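Local coordinates for uncharacterized protein (PDB 2QDR), which is of unknown function but has a double-stranded beta-helix (cupin) fold and is thought, without direct proof, to be a dioxygenase, at residues D229-E241 against L289-Q301. Residues are numbered along the deposited sequence; the frame is centred on the assembly and turned at random.
Sequences DNKYQMIQPYNEE and LSKVATVLSYAPQ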
loop_
_atom_site.group_PDB
_atom_site.type_symbol
_atom_site.label_atom_id
_atom_site.label_comp_id
_atom_site.label_asym_id
_atom_site.label_seq_id
_atom_site.Cartn_x
_atom_site.Cartn_y
_atom_site.Cartn_z
ATOM N N ASP A 229 -1.789 -12.147 24.067
ATOM C CA ASP A 229 -0.845 -11.922 25.147
ATOM C C ASP A 229 -0.117 -10.595 24.894
ATOM O O ASP A 229 0.788 -10.542 24.073
ATOM C CB ASP A 229 0.130 -13.101 25.253
ATOM C CG ASP A 229 1.056 -13.005 26.463
ATOM O OD1 ASP A 229 0.985 -12.021 27.214
ATOM O OD2 ASP A 229 1.845 -13.945 26.674
ATOM N N ASN A 230 -0.489 -9.533 25.615
ATOM C CA ASN A 230 0.165 -8.202 25.423
ATOM C C ASN A 230 1.616 -8.136 25.948
ATOM O O ASN A 230 2.259 -7.103 25.805
ATOM C CB ASN A 230 -0.684 -7.031 25.968
ATOM C CG ASN A 230 -0.831 -7.046 27.465
ATOM O OD1 ASN A 230 -0.204 -7.835 28.182
ATOM N ND2 ASN A 230 -1.685 -6.182 27.957
ATOM N N LYS A 231 2.051 -9.168 26.674
ATOM C CA LYS A 231 3.441 -9.344 27.161
ATOM C C LYS A 231 3.909 -8.509 28.336
ATOM O O LYS A 231 4.602 -9.047 29.191
ATOM C CB LYS A 231 4.440 -9.218 25.965
ATOM C CG LYS A 231 4.166 -10.295 24.899
ATOM C CD LYS A 231 4.560 -9.898 23.484
ATOM C CE LYS A 231 3.943 -10.889 22.475
ATOM N NZ LYS A 231 4.110 -10.460 21.066
ATOM N N TYR A 232 3.526 -7.231 28.407
ATOM C CA TYR A 232 3.994 -6.348 29.467
ATOM C C TYR A 232 2.853 -5.650 30.193
ATOM O O TYR A 232 1.692 -5.809 29.843
ATOM C CB TYR A 232 4.894 -5.291 28.826
ATOM C CG TYR A 232 5.711 -5.798 27.653
ATOM C CD1 TYR A 232 6.758 -6.696 27.835
ATOM C CD2 TYR A 232 5.435 -5.365 26.353
ATOM C CE1 TYR A 232 7.496 -7.166 26.749
ATOM C CE2 TYR A 232 6.173 -5.825 25.267
ATOM C CZ TYR A 232 7.201 -6.719 25.469
ATOM O OH TYR A 232 7.935 -7.168 24.386
ATOM N N GLN A 233 3.197 -4.883 31.223
ATOM C CA GLN A 233 2.214 -4.104 31.956
ATOM C C GLN A 233 2.034 -2.830 31.145
ATOM O O GLN A 233 2.813 -2.579 30.219
ATOM C CB GLN A 233 2.663 -3.768 33.377
ATOM C CG GLN A 233 2.977 -4.990 34.225
ATOM C CD GLN A 233 3.347 -4.647 35.659
ATOM O OE1 GLN A 233 2.729 -3.794 36.299
ATOM N NE2 GLN A 233 4.330 -5.356 36.184
HETATM N N MSE A 234 1.020 -2.033 31.481
HETATM C CA MSE A 234 0.754 -0.775 30.773
HETATM C C MSE A 234 0.428 0.407 31.679
HETATM O O MSE A 234 -0.550 0.386 32.420
HETATM C CB MSE A 234 -0.412 -0.932 29.813
HETATM C CG MSE A 234 -0.171 -1.868 28.654
HETATM SE SE MSE A 234 -1.854 -1.957 27.666
HETATM C CE MSE A 234 -1.497 -3.315 26.555
ATOM N N ILE A 235 1.247 1.444 31.583
ATOM C CA ILE A 235 1.034 2.665 32.328
ATOM C C ILE A 235 0.065 3.438 31.420
ATOM O O ILE A 235 0.379 3.730 30.258
ATOM C CB ILE A 235 2.340 3.405 32.615
ATOM C CG1 ILE A 235 3.278 2.497 33.426
ATOM C CG2 ILE A 235 2.036 4.723 33.345
ATOM C CD1 ILE A 235 4.687 2.994 33.555
ATOM N N GLN A 236 -1.128 3.707 31.942
ATOM C CA GLN A 236 -2.188 4.374 31.202
ATOM C C GLN A 236 -2.451 5.798 31.693
ATOM O O GLN A 236 -3.279 5.984 32.587
ATOM C CB GLN A 236 -3.469 3.525 31.293
ATOM C CG GLN A 236 -3.336 2.163 30.594
ATOM C CD GLN A 236 -4.634 1.345 30.551
ATOM O OE1 GLN A 236 -5.668 1.753 31.075
ATOM N NE2 GLN A 236 -4.573 0.176 29.919
ATOM N N PRO A 237 -1.755 6.818 31.137
ATOM C CA PRO A 237 -1.981 8.224 31.540
ATOM C C PRO A 237 -3.308 8.815 31.011
ATOM O O PRO A 237 -3.314 9.838 30.336
ATOM C CB PRO A 237 -0.756 8.936 30.941
ATOM C CG PRO A 237 -0.509 8.196 29.722
ATOM C CD PRO A 237 -0.653 6.752 30.167
ATOM N N TYR A 238 -4.426 8.191 31.369
ATOM C CA TYR A 238 -5.745 8.599 30.917
ATOM C C TYR A 238 -6.798 7.794 31.659
ATOM O O TYR A 238 -6.466 6.777 32.264
ATOM C CB TYR A 238 -5.884 8.378 29.399
ATOM C CG TYR A 238 -5.554 6.959 28.947
ATOM C CD1 TYR A 238 -6.540 5.974 28.897
ATOM C CD2 TYR A 238 -4.261 6.602 28.580
ATOM C CE1 TYR A 238 -6.246 4.682 28.493
ATOM C CE2 TYR A 238 -3.965 5.304 28.173
ATOM C CZ TYR A 238 -4.960 4.352 28.126
ATOM O OH TYR A 238 -4.670 3.070 27.722
ATOM N N ASN A 239 -8.051 8.245 31.626
ATOM C CA ASN A 239 -9.145 7.517 32.271
ATOM C C ASN A 239 -9.763 6.568 31.270
ATOM O O ASN A 239 -9.938 6.934 30.106
ATOM C CB ASN A 239 -10.223 8.449 32.805
ATOM C CG ASN A 239 -9.725 9.360 33.897
ATOM O OD1 ASN A 239 -9.087 8.921 34.850
ATOM N ND2 ASN A 239 -10.076 10.637 33.797
ATOM N N GLU A 240 -10.093 5.360 31.731
ATOM C CA GLU A 240 -10.710 4.310 30.922
ATOM C C GLU A 240 -11.656 3.467 31.763
ATOM O O GLU A 240 -11.399 3.231 32.950
ATOM C CB GLU A 240 -9.642 3.383 30.329
ATOM C CG GLU A 240 -10.162 2.099 29.582
ATOM C CD GLU A 240 -9.041 1.149 29.145
ATOM O OE1 GLU A 240 -7.860 1.564 29.087
ATOM O OE2 GLU A 240 -9.343 -0.028 28.851
ATOM N N GLU A 241 -12.758 3.040 31.153
ATOM C CA GLU A 241 -13.702 2.148 31.809
ATOM C C GLU A 241 -14.169 1.210 30.731
ATOM O O GLU A 241 -14.025 1.513 29.554
ATOM C CB GLU A 241 -14.893 2.853 32.447
ATOM C CG GLU A 241 -15.887 3.517 31.497
ATOM C CD GLU A 241 -17.147 4.016 32.220
ATOM O OE1 GLU A 241 -17.145 4.214 33.450
ATOM O OE2 GLU A 241 -18.154 4.216 31.539
ATOM N N LEU A 289 -5.331 8.212 22.075
ATOM C CA LEU A 289 -4.182 7.308 22.239
ATOM C C LEU A 289 -3.322 7.121 20.976
ATOM O O LEU A 289 -2.502 6.203 20.934
ATOM C CB LEU A 289 -4.654 5.946 22.761
ATOM C CG LEU A 289 -5.587 5.961 23.980
ATOM C CD1 LEU A 289 -5.803 4.529 24.476
ATOM C CD2 LEU A 289 -5.062 6.819 25.109
ATOM N N SER A 290 -3.489 7.972 19.963
ATOM C CA SER A 290 -2.692 7.888 18.736
ATOM C C SER A 290 -1.330 8.559 18.918
ATOM O O SER A 290 -0.365 8.231 18.223
ATOM C CB SER A 290 -3.421 8.566 17.582
ATOM O OG SER A 290 -3.596 9.945 17.859
ATOM N N LYS A 291 -1.281 9.539 19.820
ATOM C CA LYS A 291 -0.058 10.286 20.118
ATOM C C LYS A 291 1.043 9.449 20.768
ATOM O O LYS A 291 0.787 8.402 21.364
ATOM C CB LYS A 291 -0.375 11.512 21.001
ATOM C CG LYS A 291 -0.865 12.745 20.249
ATOM C CD LYS A 291 -2.053 12.555 19.319
ATOM C CE LYS A 291 -2.359 13.895 18.635
ATOM N NZ LYS A 291 -3.482 13.840 17.665
ATOM N N VAL A 292 2.269 9.947 20.627
ATOM C CA VAL A 292 3.458 9.318 21.180
ATOM C C VAL A 292 3.443 9.378 22.710
ATOM O O VAL A 292 3.087 10.411 23.298
ATOM C CB VAL A 292 4.751 10.006 20.656
ATOM C CG1 VAL A 292 6.005 9.548 21.432
ATOM C CG2 VAL A 292 4.905 9.781 19.153
ATOM N N ALA A 293 3.847 8.268 23.332
ATOM C CA ALA A 293 3.931 8.125 24.793
ATOM C C ALA A 293 2.583 8.212 25.545
ATOM O O ALA A 293 2.528 8.718 26.672
ATOM C CB ALA A 293 4.957 9.140 25.369
ATOM N N THR A 294 1.511 7.723 24.920
ATOM C CA THR A 294 0.168 7.717 25.537
ATOM C C THR A 294 -0.168 6.360 26.177
ATOM O O THR A 294 -1.028 6.319 27.040
ATOM C CB THR A 294 -0.964 8.128 24.549
ATOM O OG1 THR A 294 -0.993 7.236 23.425
ATOM C CG2 THR A 294 -0.772 9.584 24.076
ATOM N N VAL A 295 0.438 5.261 25.710
ATOM C CA VAL A 295 0.240 3.921 26.285
ATOM C C VAL A 295 1.666 3.431 26.387
ATOM O O VAL A 295 2.305 3.159 25.371
ATOM C CB VAL A 295 -0.637 2.998 25.436
ATOM C CG1 VAL A 295 -0.871 1.649 26.142
ATOM C CG2 VAL A 295 -1.978 3.663 25.156
ATOM N N LEU A 296 2.161 3.330 27.618
ATOM C CA LEU A 296 3.547 2.970 27.889
ATOM C C LEU A 296 3.710 1.546 28.389
ATOM O O LEU A 296 3.258 1.229 29.490
ATOM C CB LEU A 296 4.090 3.929 28.962
ATOM C CG LEU A 296 3.765 5.419 28.810
ATOM C CD1 LEU A 296 4.319 6.223 29.988
ATOM C CD2 LEU A 296 4.295 5.933 27.504
ATOM N N SER A 297 4.332 0.683 27.587
ATOM C CA SER A 297 4.579 -0.697 28.014
ATOM C C SER A 297 5.636 -0.681 29.119
ATOM O O SER A 297 6.648 0.008 29.002
ATOM C CB SER A 297 4.991 -1.596 26.857
ATOM O OG SER A 297 3.887 -1.784 25.987
ATOM N N TYR A 298 5.370 -1.440 30.182
ATOM C CA TYR A 298 6.215 -1.518 31.375
ATOM C C TYR A 298 6.478 -2.976 31.782
ATOM O O TYR A 298 5.557 -3.790 31.782
ATOM C CB TYR A 298 5.511 -0.705 32.474
ATOM C CG TYR A 298 6.123 -0.732 33.851
ATOM C CD1 TYR A 298 7.423 -0.293 34.063
ATOM C CD2 TYR A 298 5.349 -1.068 34.975
ATOM C CE1 TYR A 298 7.973 -0.275 35.353
ATOM C CE2 TYR A 298 5.889 -1.039 36.269
ATOM C CZ TYR A 298 7.199 -0.640 36.449
ATOM O OH TYR A 298 7.749 -0.638 37.711
ATOM N N ALA A 299 7.735 -3.299 32.103
ATOM C CA ALA A 299 8.121 -4.668 32.501
ATOM C C ALA A 299 9.324 -4.632 33.462
ATOM O O ALA A 299 10.458 -4.867 33.058
ATOM C CB ALA A 299 8.413 -5.511 31.283
ATOM N N PRO A 300 9.074 -4.329 34.750
ATOM C CA PRO A 300 10.165 -4.251 35.728
ATOM C C PRO A 300 10.801 -5.602 36.102
ATOM O O PRO A 300 10.116 -6.627 36.099
ATOM C CB PRO A 300 9.474 -3.650 36.956
ATOM C CG PRO A 300 8.058 -4.032 36.820
ATOM C CD PRO A 300 7.763 -4.032 35.370
ATOM N N GLN A 301 12.098 -5.567 36.426
ATOM C CA GLN A 301 12.897 -6.736 36.822
ATOM C C GLN A 301 13.077 -6.799 38.341
ATOM O O GLN A 301 12.427 -6.065 39.091
ATOM C CB GLN A 301 14.270 -6.669 36.169
ATOM C CG GLN A 301 14.286 -6.402 34.645
ATOM C CD GLN A 301 13.460 -7.389 33.800
ATOM O OE1 GLN A 301 12.236 -7.476 33.921
ATOM N NE2 GLN A 301 14.129 -8.059 32.872
#
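Tyr232 reaches the C-terminal strand first: its ring lies obliquely against Ser297 and Ala299, small residues that leave it room, with Tyr232 CD1 4.0 Å from Ala299 CB. From here strand 233-236 runs antiparallel to strand 296-298. Gln233 and Tyr298 form a hydrogen-bonded pair, Gln233 N to Tyr298 O (2.7 Å) and Tyr298 N to Gln233 O (2.8 Å), the second donor 47° above the carbonyl plane. With CG beside the backbone N (chi1 -58°) and the chain extended beyond it, Gln233 runs alongside the Tyr298 ring. Met234, a selenomethionine facing Ser297 in a non-hydrogen-bonded pair, sends its flexible apolar chain to Val295, SE 4.0 Å from Val295 CG1. Ile235 restores hydrogen bonding: its N donates nearly straight to Leu296 O (2.9 Å), and its O accepts from Leu296 N. Branched Ile235 suits the strand, laying CD1 on Tyr298 CB (3.9 Å) on the face that Trp127 of a second subunit covers.

Ile235-Leu296 is the last bridged pair; Pro237, with no N-H to donate, makes an inverse gamma turn and sets CD near Thr294 O. The CG of Tyr238 lies between its backbone N and carbonyl carbon (chi1 54°), which lays the ring under Leu289. Leu289 CD2 sits over one face, 3.6 Å from the centroid of the Tyr238 ring, a CH-pi contact; Gln236 CB covers the opposite face and Thr294 O meets the edge. Val295 CG2 lies obliquely by Tyr238 OH (3.8 Å). An alanine here is likely to leave Leu289 and Val295 without their shared aromatic partner. Backbone bonds thus fix the register of a strand that pairs with 233-236 alone within the chain, apolar packing holds the preceding loop, and a side-chain hydrogen bond from Tyr298 OH to Gln128 N ties this strand to the second subunit.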